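PDB 3VR0: proteasome assembly chaperone family protein from Pyrococcus furiosus, which functions as an activator of the archaeal proteasome, to which it probably binds, and is homologous to proteasome assembly factors. Local coordinates for residues E51-E56 and A226-V231. Sequence-based numbering, arbitrary orientation.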
ATOM      1  N   GLU C  51       7.931  -7.014 -29.599  1.00 30.42           N
ATOM      2  CA  GLU C  51       6.878  -6.906 -30.615  1.00 31.91           C
ATOM      3  C   GLU C  51       7.422  -7.140 -32.022  1.00 32.63           C
ATOM      4  O   GLU C  51       6.767  -7.780 -32.861  1.00 33.33           O
ATOM      5  CB  GLU C  51       6.183  -5.571 -30.580  1.00 31.36           C
ATOM      6  CG  GLU C  51       5.249  -5.405 -29.375  1.00 36.08           C
ATOM      7  CD  GLU C  51       4.644  -4.022 -29.351  1.00 40.23           C
ATOM      8  OE1 GLU C  51       5.302  -3.072 -29.828  1.00 43.91           O
ATOM      9  OE2 GLU C  51       3.496  -3.879 -28.902  1.00 42.81           O
ATOM     10  N   HIS C  52       8.621  -6.639 -32.272  1.00 32.84           N
ATOM     11  CA  HIS C  52       9.224  -6.827 -33.565  1.00 33.66           C
ATOM     12  C   HIS C  52       9.559  -8.295 -33.743  1.00 32.80           C
ATOM     13  O   HIS C  52       9.387  -8.848 -34.824  1.00 31.99           O
ATOM     14  CB  HIS C  52      10.487  -5.987 -33.746  1.00 34.25           C
ATOM     15  CG  HIS C  52      11.007  -6.026 -35.143  1.00 35.29           C
ATOM     16  ND1 HIS C  52      10.233  -5.668 -36.228  1.00 39.86           N
ATOM     17  CD2 HIS C  52      12.198  -6.419 -35.644  1.00 36.52           C
ATOM     18  CE1 HIS C  52      10.932  -5.825 -37.338  1.00 37.28           C
ATOM     19  NE2 HIS C  52      12.134  -6.266 -37.011  1.00 36.82           N
ATOM     20  N   LEU C  53      10.033  -8.926 -32.671  1.00 31.85           N
ATOM     21  CA  LEU C  53      10.340 -10.341 -32.728  1.00 31.45           C
ATOM     22  C   LEU C  53       9.061 -11.167 -32.929  1.00 31.68           C
ATOM     23  O   LEU C  53       9.039 -12.060 -33.766  1.00 32.53           O
ATOM     24  CB  LEU C  53      11.156 -10.798 -31.529  1.00 31.46           C
ATOM     25  CG  LEU C  53      11.646 -12.243 -31.479  1.00 31.53           C
ATOM     26  CD1 LEU C  53      12.709 -12.564 -32.581  1.00 27.35           C
ATOM     27  CD2 LEU C  53      12.216 -12.473 -30.080  1.00 30.63           C
ATOM     28  N   ILE C  54       7.998 -10.846 -32.206  1.00 32.16           N
ATOM     29  CA  ILE C  54       6.709 -11.496 -32.427  1.00 32.48           C
ATOM     30  C   ILE C  54       6.357 -11.464 -33.918  1.00 33.34           C
ATOM     31  O   ILE C  54       6.043 -12.509 -34.511  1.00 32.06           O
ATOM     32  CB  ILE C  54       5.528 -10.827 -31.648  1.00 31.85           C
ATOM     33  CG1 ILE C  54       5.758 -10.765 -30.119  1.00 32.99           C
ATOM     34  CG2 ILE C  54       4.191 -11.435 -32.020  1.00 28.54           C
ATOM     35  CD1 ILE C  54       6.043 -11.948 -29.541  1.00 32.83           C
ATOM     36  N   GLN C  55       6.358 -10.250 -34.479  1.00 34.40           N
ATOM     37  CA  GLN C  55       5.937 -10.011 -35.876  1.00 36.32           C
ATOM     38  C   GLN C  55       6.758 -10.739 -36.905  1.00 35.47           C
ATOM     39  O   GLN C  55       6.200 -11.371 -37.763  1.00 35.86           O
ATOM     40  CB  GLN C  55       5.914  -8.525 -36.239  1.00 36.67           C
ATOM     41  CG  GLN C  55       4.851  -7.751 -35.522  1.00 43.25           C
ATOM     42  CD  GLN C  55       3.463  -8.348 -35.754  1.00 50.23           C
ATOM     43  OE1 GLN C  55       2.785  -8.762 -34.793  1.00 53.18           O
ATOM     44  NE2 GLN C  55       3.032  -8.412 -37.037  1.00 51.71           N
ATOM     45  N   GLU C  56       8.077 -10.662 -36.802  1.00 35.70           N
ATOM     46  CA  GLU C  56       8.947 -11.273 -37.806  1.00 36.25           C
ATOM     47  C   GLU C  56       8.933 -12.800 -37.752  1.00 36.59           C
ATOM     48  O   GLU C  56       9.150 -13.459 -38.763  1.00 37.17           O
ATOM     49  CB  GLU C  56      10.370 -10.743 -37.680  1.00 36.20           C
ATOM     50  CG  GLU C  56      10.445  -9.222 -37.930  1.00 38.45           C
ATOM     51  CD  GLU C  56       9.852  -8.840 -39.303  1.00 42.73           C
ATOM     52  OE1 GLU C  56      10.223  -9.507 -40.282  1.00 42.74           O
ATOM     53  OE2 GLU C  56       9.015  -7.903 -39.390  1.00 45.26           O
ATOM     54  N   ALA C 226      19.289  -2.658 -31.409  1.00 33.73           N
ATOM     55  CA  ALA C 226      20.550  -3.156 -30.890  1.00 32.79           C
ATOM     56  C   ALA C 226      20.365  -4.309 -29.920  1.00 32.61           C
ATOM     57  O   ALA C 226      21.119  -5.291 -29.943  1.00 32.19           O
ATOM     58  CB  ALA C 226      21.309  -2.042 -30.228  1.00 33.00           C
ATOM     59  N   VAL C 227      19.377  -4.187 -29.032  1.00 32.37           N
ATOM     60  CA  VAL C 227      19.117  -5.263 -28.055  1.00 31.09           C
ATOM     61  C   VAL C 227      18.682  -6.533 -28.806  1.00 30.23           C
ATOM     62  O   VAL C 227      19.149  -7.627 -28.523  1.00 29.97           O
ATOM     63  CB  VAL C 227      18.027  -4.823 -27.026  1.00 30.79           C
ATOM     64  CG1 VAL C 227      17.515  -6.017 -26.228  1.00 29.33           C
ATOM     65  CG2 VAL C 227      18.603  -3.727 -26.074  1.00 31.03           C
ATOM     66  N   LEU C 228      17.793  -6.355 -29.762  1.00 30.47           N
ATOM     67  CA  LEU C 228      17.211  -7.470 -30.497  1.00 32.10           C
ATOM     68  C   LEU C 228      18.223  -8.151 -31.442  1.00 33.15           C
ATOM     69  O   LEU C 228      18.092  -9.363 -31.710  1.00 33.27           O
ATOM     70  CB  LEU C 228      15.992  -7.010 -31.292  1.00 31.24           C
ATOM     71  CG  LEU C 228      15.289  -8.215 -31.915  1.00 33.06           C
ATOM     72  CD1 LEU C 228      14.857  -9.224 -30.794  1.00 31.22           C
ATOM     73  CD2 LEU C 228      14.144  -7.745 -32.733  1.00 31.45           C
ATOM     74  N   SER C 229      19.210  -7.373 -31.940  1.00 32.94           N
ATOM     75  CA  SER C 229      20.364  -7.934 -32.667  1.00 32.56           C
ATOM     76  C   SER C 229      21.200  -8.822 -31.755  1.00 32.02           C
ATOM     77  O   SER C 229      21.696  -9.905 -32.153  1.00 30.39           O
ATOM     78  CB  SER C 229      21.246  -6.806 -33.259  1.00 33.16           C
ATOM     79  OG  SER C 229      20.475  -5.997 -34.136  1.00 32.74           O
ATOM     80  N   ALA C 230      21.375  -8.380 -30.511  1.00 31.27           N
ATOM     81  CA  ALA C 230      22.140  -9.218 -29.599  1.00 30.48           C
ATOM     82  C   ALA C 230      21.367 -10.499 -29.293  1.00 30.29           C
ATOM     83  O   ALA C 230      21.941 -11.581 -29.317  1.00 31.01           O
ATOM     84  CB  ALA C 230      22.508  -8.474 -28.322  1.00 30.48           C
ATOM     85  N   VAL C 231      20.071 -10.372 -28.991  1.00 29.81           N
ATOM     86  CA  VAL C 231      19.241 -11.533 -28.661  1.00 29.22           C
ATOM     87  C   VAL C 231      19.109 -12.505 -29.877  1.00 29.14           C
ATOM     88  O   VAL C 231      19.426 -13.660 -29.743  1.00 28.27           O
ATOM     89  CB  VAL C 231      17.844 -11.102 -28.221  1.00 29.06           C
ATOM     90  CG1 VAL C 231      16.905 -12.355 -28.115  1.00 29.04           C
ATOM     91  CG2 VAL C 231      17.902 -10.282 -26.940  1.00 27.02           C
TER
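Leu228 reaches from helix 221-235 to helix 45-57 and divides its two methyl groups between His52 and Leu53. Van der Waals contacts alone join the two segments. CD1 of Leu228 meets CB of Leu53 at 4.1 Å, while CD2 of Leu228 lies 3.7 Å from CD2 of His52. That second methyl comes in at the rim of the imidazole, close to the ring plane, with the two side chains crossing at about a right angle. With CG anti to the backbone N (chi1 -173°), Leu228 spans the distance between the segments, whose closest CA pair, Leu53 and Leu228, is 7.8 Å apart; Met241 also lies against it.

No hydrogen bond joins the segments, and the polar end of His52 is served elsewhere: its NE2 is hydrogen-bonded to the carbonyl oxygen of Asp240. This bond, CG of Glu56, 3.4 Å above the ring plane and offset toward its rim, and Ala243 and Leu244 of helix 242-256 probably help to limit rotation of the imidazole and keep CD2 turned toward Leu228.

Beneath the helices, Leu53 rests on Ile104 of strand 102-107 and Val231 on Ile139 and Met141 of strand 137-145. The result is buried helix-to-helix packing over the central mixed sheet of the α/β fold in the PAC2 family.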